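Local coordinates for DinB-like domain-containing protein (Thermus thermophilus, PDB 2YQY) that is of unknown function but forms a four-helix bundle with an exposed histidine triad, a feature that in DinB-like relatives commonly binds a divalent metal ion, at residues A23-L28 / A111-A116; M49-V54 / E107-L112; A38-G43 / K161-S166; E12-L17 / F119-V124; L56-T61 / Y154-H159. One frame throughout, in Å; residues are numbered along the deposited sequence.

Interaction 1 (A23-L28 / A111-A116); sequences ALLALL and ALLDRA
Leu113 points its branched end into a pocket of three leucines, Leu24, Leu25 and Leu28, and this is purely apolar packing. Its two methyls divide the work. CD1 takes two partners, Leu28 CD1 at 3.8 Å and Leu25 CD2 at 4.0 Å, while CD2 turns to Leu24 and meets its CD2 at 4.2 Å. Each partner arrives differently. Leu28 comes tip to tip with Leu113; Leu25 slides past it, the two side chains running in opposite senses; Leu24 lies across it at about a right angle. In that last approach Leu24 places CG anti to its own N (chi1 175°), whereas Leu25 and Leu28 have CG beside the backbone N and opposite the carbonyl carbon. Leu24, Leu28 and Leu113 are buried, and Leu25 closes the more open side.

The backbones stay well apart. The two helical segments are almost antiparallel, at 168°, and their axes come no nearer than 12.1 Å, so long side chains have to span the gap. Polar contact is left to a neighbour: the carbonyl of Leu113 receives a weak hydrogen bond from Arg21, which precedes this segment on the first helix.

Helix 10-30 and helix 106-126 thus form one wall of the four-helix bundle. Leu24 also leans on Glu156 and Leu163 of helix 153-165, Leu28 on Ala51 and Leu113 on Ala55 of helix 47-71, while Leu36 of the short helix 33-36 packs on Leu28 near the end of the first helix.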
# COMPACT_ATOMS: atom_id res chain seq x y z
N ALA A 23 3.05 -10.94 4.11
CA ALA A 23 2.04 -11.86 3.57
C ALA A 23 1.93 -11.69 2.04
O ALA A 23 1.93 -12.66 1.29
CB ALA A 23 0.69 -11.62 4.27
N LEU A 24 1.86 -10.44 1.58
CA LEU A 24 1.78 -10.15 0.15
C LEU A 24 3.01 -10.64 -0.61
O LEU A 24 2.88 -11.26 -1.66
CB LEU A 24 1.58 -8.63 -0.10
CG LEU A 24 1.60 -8.23 -1.60
CD1 LEU A 24 0.46 -8.93 -2.35
CD2 LEU A 24 1.47 -6.71 -1.78
N LEU A 25 4.20 -10.30 -0.12
CA LEU A 25 5.43 -10.67 -0.84
C LEU A 25 5.56 -12.18 -0.96
O LEU A 25 5.96 -12.67 -2.02
CB LEU A 25 6.67 -10.09 -0.18
CG LEU A 25 6.81 -8.57 -0.20
CD1 LEU A 25 8.12 -8.20 0.48
CD2 LEU A 25 6.76 -8.02 -1.62
N ALA A 26 5.18 -12.91 0.11
CA ALA A 26 5.27 -14.39 0.12
C ALA A 26 4.26 -15.03 -0.87
O ALA A 26 4.61 -15.95 -1.62
CB ALA A 26 5.06 -14.92 1.55
N LEU A 27 3.03 -14.53 -0.85
CA LEU A 27 2.01 -14.91 -1.82
C LEU A 27 2.50 -14.74 -3.26
O LEU A 27 2.39 -15.68 -4.08
CB LEU A 27 0.72 -14.12 -1.57
CG LEU A 27 -0.43 -14.38 -2.55
CD1 LEU A 27 -1.82 -14.05 -1.93
CD2 LEU A 27 -0.22 -13.62 -3.87
N LEU A 28 3.06 -13.55 -3.58
CA LEU A 28 3.56 -13.32 -4.95
C LEU A 28 4.71 -14.27 -5.34
O LEU A 28 4.71 -14.80 -6.46
CB LEU A 28 3.99 -11.88 -5.16
CG LEU A 28 2.90 -10.79 -5.05
CD1 LEU A 28 3.55 -9.41 -4.94
CD2 LEU A 28 1.90 -10.87 -6.23
N ALA A 111 10.08 -4.82 -7.23
CA ALA A 111 10.97 -3.67 -7.13
C ALA A 111 10.13 -2.41 -6.85
O ALA A 111 10.52 -1.58 -6.04
CB ALA A 111 11.83 -3.52 -8.41
N LEU A 112 8.97 -2.30 -7.51
CA LEU A 112 8.06 -1.17 -7.29
C LEU A 112 7.53 -1.17 -5.85
O LEU A 112 7.44 -0.11 -5.19
CB LEU A 112 6.89 -1.20 -8.30
CG LEU A 112 6.06 0.08 -8.50
CD1 LEU A 112 6.90 1.26 -9.05
CD2 LEU A 112 4.89 -0.18 -9.41
N LEU A 113 7.18 -2.36 -5.37
CA LEU A 113 6.72 -2.50 -3.99
C LEU A 113 7.79 -2.04 -2.98
O LEU A 113 7.48 -1.28 -2.06
CB LEU A 113 6.27 -3.94 -3.72
CG LEU A 113 4.93 -4.34 -4.37
CD1 LEU A 113 4.82 -5.88 -4.45
CD2 LEU A 113 3.77 -3.75 -3.59
N ASP A 114 9.04 -2.48 -3.18
CA ASP A 114 10.10 -2.18 -2.22
C ASP A 114 10.38 -0.70 -2.16
O ASP A 114 10.54 -0.14 -1.08
CB ASP A 114 11.39 -2.93 -2.56
CG ASP A 114 11.31 -4.41 -2.21
OD1 ASP A 114 10.34 -4.82 -1.53
OD2 ASP A 114 12.20 -5.18 -2.61
N ARG A 115 10.45 -0.07 -3.32
CA ARG A 115 10.76 1.36 -3.41
C ARG A 115 9.69 2.21 -2.73
O ARG A 115 10.00 3.08 -1.92
CB ARG A 115 10.89 1.77 -4.88
CG ARG A 115 11.41 3.18 -5.05
N ALA A 116 8.42 1.97 -3.06
CA ALA A 116 7.32 2.76 -2.49
C ALA A 116 7.22 2.55 -0.98
O ALA A 116 6.98 3.50 -0.22
CB ALA A 116 6.00 2.41 -3.21

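Interaction 2 (M49-V54 / E107-L112); sequences MVAEHV and EEVLAL
Helices 47-71 and 106-126 run the same way where Ala51 and Glu52 meet Val109, their local axes 9.1 Å apart at a crossing angle of 21°, with the CA atoms of Glu52 and Val109 only 5.7 Å from each other. The small Ala51 at the interface is consistent with such close backbones. Its CB presses on Val109 CG1 at 3.3 Å, tighter than a usual van der Waals contact between carbons. Val109 sets CG1 anti to its backbone N (chi1 177°), and the same methyl lies 3.9 Å from the backbone N of Glu52, filling the step between the two residues.

A second, looser contact lies one turn on along helix 106-126. Here Glu52 offers the aliphatic part of its chain: CG touches Leu112 CD2 at 3.8 Å, the two side chains crossing obliquely. Beyond CG the glutamate is extended, which carries its carboxylate past the leucine toward the edge of the interface. The contact therefore grades from a buried Ala-Val pair to a partly exposed Glu-Leu pair.

Parallel neighbours that follow each other in the chain need a long connection, and most of it is not modelled. On the inner side Ala51 also touches Leu28 of helix 10-30, and Val109 rests on Leu48 at the start of helix 47-71. From the other faces of that helix Val50 and Val54 reach helix 153-165, and His53 brings its ring against His155 and His159.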
# COMPACT_ATOMS: atom_id res chain seq x y z
N MET A 49 -1.09 -6.72 -11.44
CA MET A 49 -1.69 -5.38 -11.51
C MET A 49 -2.18 -4.97 -10.14
O MET A 49 -2.02 -3.82 -9.74
CB MET A 49 -2.84 -5.37 -12.51
CG MET A 49 -2.41 -5.56 -13.95
SD MET A 49 -3.69 -5.84 -15.20
CE MET A 49 -2.68 -6.82 -16.27
N VAL A 50 -2.76 -5.91 -9.39
CA VAL A 50 -3.19 -5.60 -8.04
C VAL A 50 -1.97 -5.11 -7.25
O VAL A 50 -2.03 -4.08 -6.60
CB VAL A 50 -3.83 -6.82 -7.33
CG1 VAL A 50 -4.10 -6.51 -5.87
CG2 VAL A 50 -5.12 -7.25 -8.04
N ALA A 51 -0.87 -5.87 -7.30
CA ALA A 51 0.35 -5.53 -6.54
C ALA A 51 0.93 -4.17 -6.95
O ALA A 51 1.34 -3.39 -6.10
CB ALA A 51 1.40 -6.64 -6.71
N GLU A 52 0.98 -3.89 -8.25
CA GLU A 52 1.43 -2.58 -8.74
C GLU A 52 0.52 -1.47 -8.19
O GLU A 52 1.03 -0.43 -7.75
CB GLU A 52 1.48 -2.56 -10.29
CG GLU A 52 1.54 -1.18 -10.86
CD GLU A 52 1.23 -1.07 -12.34
OE1 GLU A 52 0.58 -1.98 -12.93
OE2 GLU A 52 1.64 -0.04 -12.93
N HIS A 53 -0.79 -1.72 -8.15
CA HIS A 53 -1.74 -0.77 -7.54
C HIS A 53 -1.42 -0.47 -6.07
O HIS A 53 -1.39 0.68 -5.66
CB HIS A 53 -3.18 -1.31 -7.64
CG HIS A 53 -4.21 -0.44 -6.98
ND1 HIS A 53 -4.56 0.80 -7.46
CD2 HIS A 53 -4.97 -0.64 -5.88
CE1 HIS A 53 -5.47 1.34 -6.67
NE2 HIS A 53 -5.75 0.47 -5.71
N VAL A 54 -1.19 -1.51 -5.28
CA VAL A 54 -0.77 -1.36 -3.91
C VAL A 54 0.48 -0.45 -3.79
O VAL A 54 0.49 0.46 -2.96
CB VAL A 54 -0.51 -2.76 -3.24
CG1 VAL A 54 0.28 -2.60 -1.93
CG2 VAL A 54 -1.86 -3.50 -3.03
N GLU A 107 9.56 -9.49 -11.06
CA GLU A 107 10.73 -8.69 -10.73
C GLU A 107 10.42 -7.20 -10.71
O GLU A 107 10.81 -6.51 -9.77
N GLU A 108 9.76 -6.70 -11.76
CA GLU A 108 9.39 -5.29 -11.87
C GLU A 108 8.43 -4.88 -10.72
O GLU A 108 8.63 -3.86 -10.07
N VAL A 109 7.39 -5.68 -10.50
CA VAL A 109 6.38 -5.40 -9.46
C VAL A 109 7.00 -5.41 -8.06
O VAL A 109 6.70 -4.52 -7.25
CB VAL A 109 5.17 -6.37 -9.54
CG1 VAL A 109 4.21 -6.12 -8.43
CG2 VAL A 109 4.45 -6.23 -10.90
N LEU A 110 7.86 -6.39 -7.77
CA LEU A 110 8.53 -6.52 -6.47
C LEU A 110 9.43 -5.31 -6.19
O LEU A 110 9.52 -4.86 -5.05
CB LEU A 110 9.39 -7.79 -6.41
CG LEU A 110 8.73 -9.16 -6.28
CD1 LEU A 110 9.79 -10.23 -6.15
CD2 LEU A 110 7.74 -9.25 -5.10
N ALA A 111 10.08 -4.82 -7.23
CA ALA A 111 10.97 -3.67 -7.13
C ALA A 111 10.13 -2.41 -6.85
O ALA A 111 10.52 -1.58 -6.04
CB ALA A 111 11.83 -3.52 -8.41
N LEU A 112 8.97 -2.30 -7.51
CA LEU A 112 8.06 -1.17 -7.29
C LEU A 112 7.53 -1.17 -5.85
O LEU A 112 7.44 -0.11 -5.19
CB LEU A 112 6.89 -1.20 -8.30
CG LEU A 112 6.06 0.08 -8.50
CD1 LEU A 112 6.90 1.26 -9.05
CD2 LEU A 112 4.89 -0.18 -9.41

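Interaction 3 (A38-G43 / K161-S166); sequences APLREG and KALQAS
Leu40 and Ser166 meet with the first side-chain bond of each set beside the backbone N: Leu40 CG at chi1 -60° and Ser166 OG at chi1 -75°, both anti to the carbonyl carbon. The place is one end of the four-helix bundle, where the irregular loop between helix 33-36 and helix 47-71 closes over the C-terminal end of helix 153-165. Leu40 is the residue of the loop that makes the contact. Its CD2 methyl touches two groups: Leu40 CD2 lies 4.2 Å from Leu163 CD2 and 3.6 Å from Ser166 CB. Leu163 comes from the buried face of the helix, where it also touches Leu24, Leu27 and Val50, so Leu40 extends the apolar core outward to the bundle's rim. Pro47 and Val50 of helix 47-71 lie against Leu40 as well.

Ser166 is the last modelled residue. Ser166 N bonds to Leu163 O at 2.9 Å and weakly to Ala162 O, and Ser166 O accepts a hydrogen bond from Trp35 NE1, tying the chain end to helix 33-36. The hydroxyl turns back along the helix, Ser166 OG making a weak 3.4 Å hydrogen bond to Ala162 O. The same Ser166 OG rests against Leu40 CD2 at 3.3 Å.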
# COMPACT_ATOMS: atom_id res chain seq x y z
N ALA A 38 -2.77 -14.07 -14.94
CA ALA A 38 -4.15 -14.38 -15.34
C ALA A 38 -5.15 -13.40 -14.69
O ALA A 38 -4.98 -13.03 -13.54
CB ALA A 38 -4.52 -15.84 -14.99
N PRO A 39 -6.20 -12.99 -15.44
CA PRO A 39 -7.29 -12.19 -14.86
C PRO A 39 -7.92 -12.91 -13.66
O PRO A 39 -8.14 -14.12 -13.72
CB PRO A 39 -8.31 -12.10 -16.01
CG PRO A 39 -7.52 -12.31 -17.24
CD PRO A 39 -6.42 -13.26 -16.88
N LEU A 40 -8.21 -12.18 -12.58
CA LEU A 40 -8.85 -12.79 -11.40
C LEU A 40 -10.23 -13.39 -11.71
O LEU A 40 -10.63 -14.39 -11.10
CB LEU A 40 -8.93 -11.81 -10.23
CG LEU A 40 -7.61 -11.24 -9.69
CD1 LEU A 40 -7.89 -10.11 -8.70
CD2 LEU A 40 -6.73 -12.31 -9.07
N ARG A 41 -10.95 -12.75 -12.63
CA ARG A 41 -12.21 -13.25 -13.21
C ARG A 41 -12.36 -12.57 -14.59
O ARG A 41 -11.46 -11.85 -15.03
N GLU A 42 -13.49 -12.81 -15.26
CA GLU A 42 -13.77 -12.21 -16.58
C GLU A 42 -13.67 -10.67 -16.54
O GLU A 42 -14.31 -10.02 -15.72
N GLY A 43 -12.84 -10.11 -17.42
CA GLY A 43 -12.64 -8.66 -17.53
C GLY A 43 -11.79 -8.09 -16.40
O GLY A 43 -11.52 -6.90 -16.37
N LYS A 161 -6.33 -9.69 0.86
CA LYS A 161 -7.52 -10.53 1.00
C LYS A 161 -8.16 -10.95 -0.34
O LYS A 161 -8.58 -12.12 -0.51
CB LYS A 161 -8.54 -9.80 1.87
CG LYS A 161 -9.40 -10.68 2.68
CD LYS A 161 -10.23 -9.81 3.61
CE LYS A 161 -9.39 -9.21 4.73
NZ LYS A 161 -9.81 -9.79 6.05
N ALA A 162 -8.25 -10.00 -1.28
CA ALA A 162 -8.79 -10.28 -2.62
C ALA A 162 -7.93 -11.30 -3.39
O ALA A 162 -8.46 -12.23 -4.00
CB ALA A 162 -8.94 -8.99 -3.40
N LEU A 163 -6.62 -11.11 -3.35
CA LEU A 163 -5.67 -12.07 -3.91
C LEU A 163 -5.77 -13.45 -3.25
O LEU A 163 -5.90 -14.44 -3.95
CB LEU A 163 -4.25 -11.53 -3.83
CG LEU A 163 -3.91 -10.31 -4.69
CD1 LEU A 163 -2.45 -10.04 -4.52
CD2 LEU A 163 -4.24 -10.59 -6.15
N GLN A 164 -5.73 -13.53 -1.91
CA GLN A 164 -5.93 -14.83 -1.24
C GLN A 164 -7.25 -15.50 -1.66
O GLN A 164 -7.30 -16.73 -1.86
CB GLN A 164 -5.89 -14.68 0.26
CG GLN A 164 -4.54 -14.23 0.78
CD GLN A 164 -4.61 -13.69 2.19
OE1 GLN A 164 -5.62 -13.11 2.61
NE2 GLN A 164 -3.52 -13.87 2.93
N ALA A 165 -8.31 -14.71 -1.82
CA ALA A 165 -9.61 -15.27 -2.21
C ALA A 165 -9.57 -15.87 -3.63
O ALA A 165 -10.41 -16.69 -3.98
CB ALA A 165 -10.69 -14.22 -2.11
N SER A 166 -8.60 -15.45 -4.43
CA SER A 166 -8.39 -15.93 -5.79
C SER A 166 -7.47 -17.13 -5.88
O SER A 166 -7.14 -17.54 -6.99
CB SER A 166 -7.80 -14.81 -6.64
OG SER A 166 -8.79 -13.85 -6.95

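Interaction 4 (E12-L17 / F119-V124); sequences EALKRL and FLLEEV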
# COMPACT_ATOMS: atom_id res chain seq x y z
N GLU A 12 0.06 0.74 15.79
CA GLU A 12 -0.75 -0.40 15.37
C GLU A 12 -0.92 -0.50 13.85
O GLU A 12 -0.72 -1.59 13.30
CB GLU A 12 -2.09 -0.39 16.08
CG GLU A 12 -1.94 -0.74 17.57
CD GLU A 12 -3.18 -0.41 18.40
OE1 GLU A 12 -4.13 0.20 17.86
OE2 GLU A 12 -3.21 -0.77 19.60
N ALA A 13 -1.26 0.61 13.19
CA ALA A 13 -1.42 0.62 11.74
C ALA A 13 -0.11 0.23 11.06
O ALA A 13 -0.10 -0.54 10.10
CB ALA A 13 -1.92 1.97 11.24
N LEU A 14 0.98 0.80 11.52
CA LEU A 14 2.29 0.49 11.03
C LEU A 14 2.66 -0.98 11.20
O LEU A 14 3.07 -1.60 10.28
CB LEU A 14 3.29 1.43 11.63
CG LEU A 14 4.74 1.18 11.26
CD1 LEU A 14 5.00 1.49 9.83
CD2 LEU A 14 5.60 1.98 12.13
N LYS A 15 2.48 -1.54 12.38
CA LYS A 15 2.72 -2.98 12.58
C LYS A 15 1.82 -3.85 11.66
O LYS A 15 2.29 -4.87 11.13
CB LYS A 15 2.61 -3.38 14.04
CG LYS A 15 3.84 -2.99 14.89
N ARG A 16 0.57 -3.44 11.45
CA ARG A 16 -0.29 -4.11 10.46
C ARG A 16 0.28 -4.05 9.03
O ARG A 16 0.24 -5.05 8.29
CB ARG A 16 -1.73 -3.56 10.50
CG ARG A 16 -2.58 -4.07 11.64
CD ARG A 16 -3.96 -3.45 11.59
NE ARG A 16 -4.74 -3.70 12.80
CZ ARG A 16 -5.89 -4.37 12.84
NH1 ARG A 16 -6.54 -4.52 14.01
NH2 ARG A 16 -6.41 -4.88 11.72
N LEU A 17 0.81 -2.89 8.64
CA LEU A 17 1.33 -2.70 7.29
C LEU A 17 2.57 -3.60 7.11
O LEU A 17 2.78 -4.17 6.04
CB LEU A 17 1.72 -1.23 7.08
CG LEU A 17 0.66 -0.30 6.54
CD1 LEU A 17 1.07 1.14 6.80
CD2 LEU A 17 0.47 -0.56 5.03
N PHE A 119 9.94 4.48 0.81
CA PHE A 119 9.55 5.89 0.77
C PHE A 119 8.47 6.14 1.82
O PHE A 119 8.56 7.06 2.63
CB PHE A 119 9.02 6.23 -0.64
CG PHE A 119 8.62 7.67 -0.83
CD1 PHE A 119 9.10 8.67 0.02
CD2 PHE A 119 7.77 8.03 -1.87
CE1 PHE A 119 8.71 10.01 -0.16
CE2 PHE A 119 7.40 9.36 -2.05
CZ PHE A 119 7.87 10.35 -1.20
N LEU A 120 7.43 5.30 1.81
CA LEU A 120 6.41 5.42 2.84
C LEU A 120 6.96 5.37 4.28
O LEU A 120 6.57 6.20 5.12
CB LEU A 120 5.32 4.37 2.64
CG LEU A 120 4.16 4.38 3.64
CD1 LEU A 120 3.45 5.76 3.69
CD2 LEU A 120 3.19 3.26 3.31
N LEU A 121 7.84 4.41 4.56
CA LEU A 121 8.36 4.25 5.88
C LEU A 121 9.22 5.47 6.31
O LEU A 121 9.27 5.82 7.50
CB LEU A 121 9.17 2.94 5.99
CG LEU A 121 8.44 1.59 6.04
CD1 LEU A 121 9.44 0.42 6.10
CD2 LEU A 121 7.41 1.45 7.15
N GLU A 122 9.96 6.03 5.35
CA GLU A 122 10.76 7.23 5.61
C GLU A 122 9.84 8.38 6.05
O GLU A 122 10.16 9.11 6.98
CB GLU A 122 11.62 7.62 4.39
N GLU A 123 8.71 8.53 5.37
CA GLU A 123 7.78 9.62 5.69
C GLU A 123 7.03 9.35 7.00
O GLU A 123 6.70 10.27 7.76
CB GLU A 123 6.80 9.86 4.53
CG GLU A 123 7.41 10.71 3.38
CD GLU A 123 7.90 12.09 3.86
OE1 GLU A 123 7.24 12.73 4.73
OE2 GLU A 123 8.97 12.52 3.35
N VAL A 124 6.71 8.08 7.24
CA VAL A 124 6.13 7.66 8.53
C VAL A 124 7.08 8.06 9.68
O VAL A 124 6.62 8.58 10.69
CB VAL A 124 5.82 6.14 8.57
CG1 VAL A 124 5.39 5.68 9.98
CG2 VAL A 124 4.80 5.78 7.52
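Leu14 carries the apolar contact, and it does so through one methyl. CD1 meets Leu121 CD2 at 3.6 Å and Val124 CG1 at 4.2 Å, two residues that stand three positions apart and so present neighbouring groups on one side of helix 106-126. Leu14 and Leu121 cross at about a right angle. The two differ at the first torsion: Leu14 has CG anti to its backbone N (chi1 177°), while Leu121 keeps CG beside the N (chi1 -74°) and lets its far end swing in toward the partner. Deeper in, Leu17 and Leu120 face this contact less closely, neither side chain coming nearer than 4.6 Å to the opposing segment. The contact is graded, from the partly exposed Leu14-Leu121 pair to Val124, Leu17 and Leu120, which are buried.

Polar interactions belong to the surroundings. Leu17 O accepts a hydrogen bond from Arg117 NH1, a side chain of the opposing helix placed two residues before this segment of it, and so links the helices beside the leucines. On another face of helix 106-126 Glu123 makes a salt bridge with Arg69 of helix 47-71.

Further packing closes the core around this pair of helices. Leu149 of helix 145-149 touches Ala13, Leu17 and Val124 together, and Trp10 lies on Val124. Two antiparallel helices joined by leucine and valine side chains, with the other helices covering their inner faces, are the ordinary build of a four-helix bundle, here of the DinB superfamily.

Interaction 5 (L56-T61 / Y154-H159); sequences LVEDST and YHEAHH
Val57 lies over the imidazole of His155, the two side chains coming from opposite directions. The CG1 methyl sits above one face, 3.9 Å from the ring centroid and 26° off the ring normal, a CH-pi contact displaced toward the ring's rim. CG2 adds a contact to CE1 at 3.4 Å, so the valine leans on the ND1-CE1 side of that face. His155 is brought there by a first torsion that puts CG anti to the backbone N (chi1 -174°). The opposite face of the ring is taken by His159, whose CD2 is 3.2 Å above its plane; in return His155 CD2 meets His159 at the ring edge. His158 CD2 in turn covers the centre of a face of His159. The imidazole of His155 is thus clamped between valine and histidine.

Deeper in, Glu58 and Glu156 bring their carboxylates together, OE2 to OE2 at 4.2 Å. Arginines probably offset the like charges: Arg117 forms salt bridges with both, Arg21 with Glu156, and Ser20 adds a hydrogen bond to Glu156 OE1. On the helix behind the valine, Thr61 OG1 donates to Val57 O at 2.7 Å, from the face of the carbonyl plane opposite Thr61 N.

His155, Glu156 and His159 read as an HExxH pattern, though no metal is bound to them here; His155 and His159, with His53, probably form the exposed histidine triad. The site lies between helix 47-71 and helix 153-165, which run antiparallel, while helices 10-30 and 106-126 supply the arginines and leucines behind it.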
# COMPACT_ATOMS: atom_id res chain seq x y z
N LEU A 56 1.60 1.79 -6.00
CA LEU A 56 1.35 3.21 -6.42
C LEU A 56 0.62 3.98 -5.28
O LEU A 56 0.93 5.15 -4.98
CB LEU A 56 0.55 3.28 -7.73
CG LEU A 56 1.32 2.66 -8.91
CD1 LEU A 56 0.46 2.58 -10.22
CD2 LEU A 56 2.65 3.42 -9.15
N VAL A 57 -0.31 3.30 -4.62
CA VAL A 57 -1.06 3.95 -3.55
C VAL A 57 -0.12 4.25 -2.36
O VAL A 57 -0.28 5.29 -1.71
CB VAL A 57 -2.32 3.15 -3.15
CG1 VAL A 57 -2.96 3.70 -1.86
CG2 VAL A 57 -3.36 3.15 -4.34
N GLU A 58 0.84 3.38 -2.08
CA GLU A 58 1.80 3.67 -1.00
C GLU A 58 2.72 4.82 -1.37
O GLU A 58 3.06 5.63 -0.55
CB GLU A 58 2.69 2.48 -0.69
CG GLU A 58 1.91 1.31 -0.16
CD GLU A 58 2.64 0.47 0.88
OE1 GLU A 58 3.90 0.47 0.95
OE2 GLU A 58 1.91 -0.23 1.60
N ASP A 59 3.09 4.89 -2.64
CA ASP A 59 3.89 6.02 -3.12
C ASP A 59 3.13 7.34 -2.94
O ASP A 59 3.66 8.30 -2.42
CB ASP A 59 4.33 5.82 -4.57
CG ASP A 59 5.14 6.98 -5.08
OD1 ASP A 59 6.37 6.97 -4.88
OD2 ASP A 59 4.56 7.91 -5.68
N SER A 60 1.88 7.33 -3.38
CA SER A 60 0.99 8.47 -3.34
C SER A 60 0.79 8.90 -1.85
O SER A 60 0.95 10.11 -1.49
CB SER A 60 -0.30 8.03 -4.01
OG SER A 60 -1.21 9.07 -4.01
N THR A 61 0.53 7.92 -0.99
CA THR A 61 0.38 8.17 0.48
C THR A 61 1.59 8.85 1.07
O THR A 61 1.50 9.83 1.85
CB THR A 61 0.13 6.85 1.23
OG1 THR A 61 -1.06 6.24 0.71
CG2 THR A 61 -0.03 7.10 2.77
N TYR A 154 -5.35 -0.48 5.67
CA TYR A 154 -6.61 -1.09 5.19
C TYR A 154 -6.48 -1.42 3.70
O TYR A 154 -6.96 -2.45 3.25
CB TYR A 154 -7.81 -0.16 5.47
CG TYR A 154 -9.15 -0.70 4.97
CD1 TYR A 154 -9.51 -2.03 5.14
CD2 TYR A 154 -10.07 0.13 4.35
CE1 TYR A 154 -10.74 -2.52 4.68
CE2 TYR A 154 -11.29 -0.34 3.88
CZ TYR A 154 -11.62 -1.65 4.05
OH TYR A 154 -12.84 -2.11 3.58
N HIS A 155 -5.84 -0.54 2.95
CA HIS A 155 -5.73 -0.73 1.50
C HIS A 155 -4.96 -2.02 1.16
O HIS A 155 -5.42 -2.83 0.37
CB HIS A 155 -5.01 0.47 0.85
CG HIS A 155 -4.98 0.40 -0.64
ND1 HIS A 155 -3.82 0.30 -1.37
CD2 HIS A 155 -5.99 0.44 -1.55
CE1 HIS A 155 -4.11 0.26 -2.66
NE2 HIS A 155 -5.42 0.35 -2.80
N GLU A 156 -3.78 -2.18 1.74
CA GLU A 156 -3.03 -3.40 1.52
C GLU A 156 -3.75 -4.62 2.06
O GLU A 156 -3.73 -5.68 1.38
CB GLU A 156 -1.63 -3.33 2.11
CG GLU A 156 -0.81 -4.57 1.70
CD GLU A 156 0.64 -4.41 2.03
OE1 GLU A 156 0.98 -4.29 3.23
OE2 GLU A 156 1.44 -4.41 1.07
N ALA A 157 -4.42 -4.51 3.23
CA ALA A 157 -5.16 -5.66 3.77
C ALA A 157 -6.28 -6.08 2.80
O ALA A 157 -6.48 -7.26 2.50
CB ALA A 157 -5.71 -5.37 5.20
N HIS A 158 -6.99 -5.09 2.29
CA HIS A 158 -8.07 -5.34 1.36
C HIS A 158 -7.58 -6.09 0.09
O HIS A 158 -8.19 -7.11 -0.35
CB HIS A 158 -8.73 -4.02 0.97
CG HIS A 158 -9.69 -4.18 -0.17
ND1 HIS A 158 -11.03 -4.44 0.03
CD2 HIS A 158 -9.49 -4.18 -1.51
CE1 HIS A 158 -11.62 -4.59 -1.14
NE2 HIS A 158 -10.71 -4.45 -2.09
N HIS A 159 -6.48 -5.62 -0.50
CA HIS A 159 -6.00 -6.22 -1.77
C HIS A 159 -5.36 -7.58 -1.55
O HIS A 159 -5.54 -8.49 -2.34
CB HIS A 159 -5.12 -5.24 -2.55
CG HIS A 159 -5.92 -4.12 -3.14
ND1 HIS A 159 -6.81 -4.31 -4.18
CD2 HIS A 159 -6.08 -2.83 -2.75
CE1 HIS A 159 -7.45 -3.18 -4.43
NE2 HIS A 159 -7.01 -2.26 -3.59

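Four contacts join the helices of one bundle, and interaction 3 adds a loop. Interactions 1 and 4 are two places on the same antiparallel pair, helices 10-30 and 106-126, their centres about 14 Å apart. Interactions 1 and 2 adjoin, Leu28 CD1 lying 3.9 Å from Ala51 CB, and Leu113 CD2 lies 3.5 Å from Ala51 O. Interaction 3 closes the end of the bundle and meets interaction 1 where Leu24 CD1 touches Leu163 CD1 at 3.8 Å. Interaction 5, near the centre of the chain, holds two of the probable metal-binding histidines. Interaction 2 supplies the third, His53 NE2 coming within 2.9 Å of His155 NE2, and interaction 4 packs Leu17 and Leu120 on the buried Glu58.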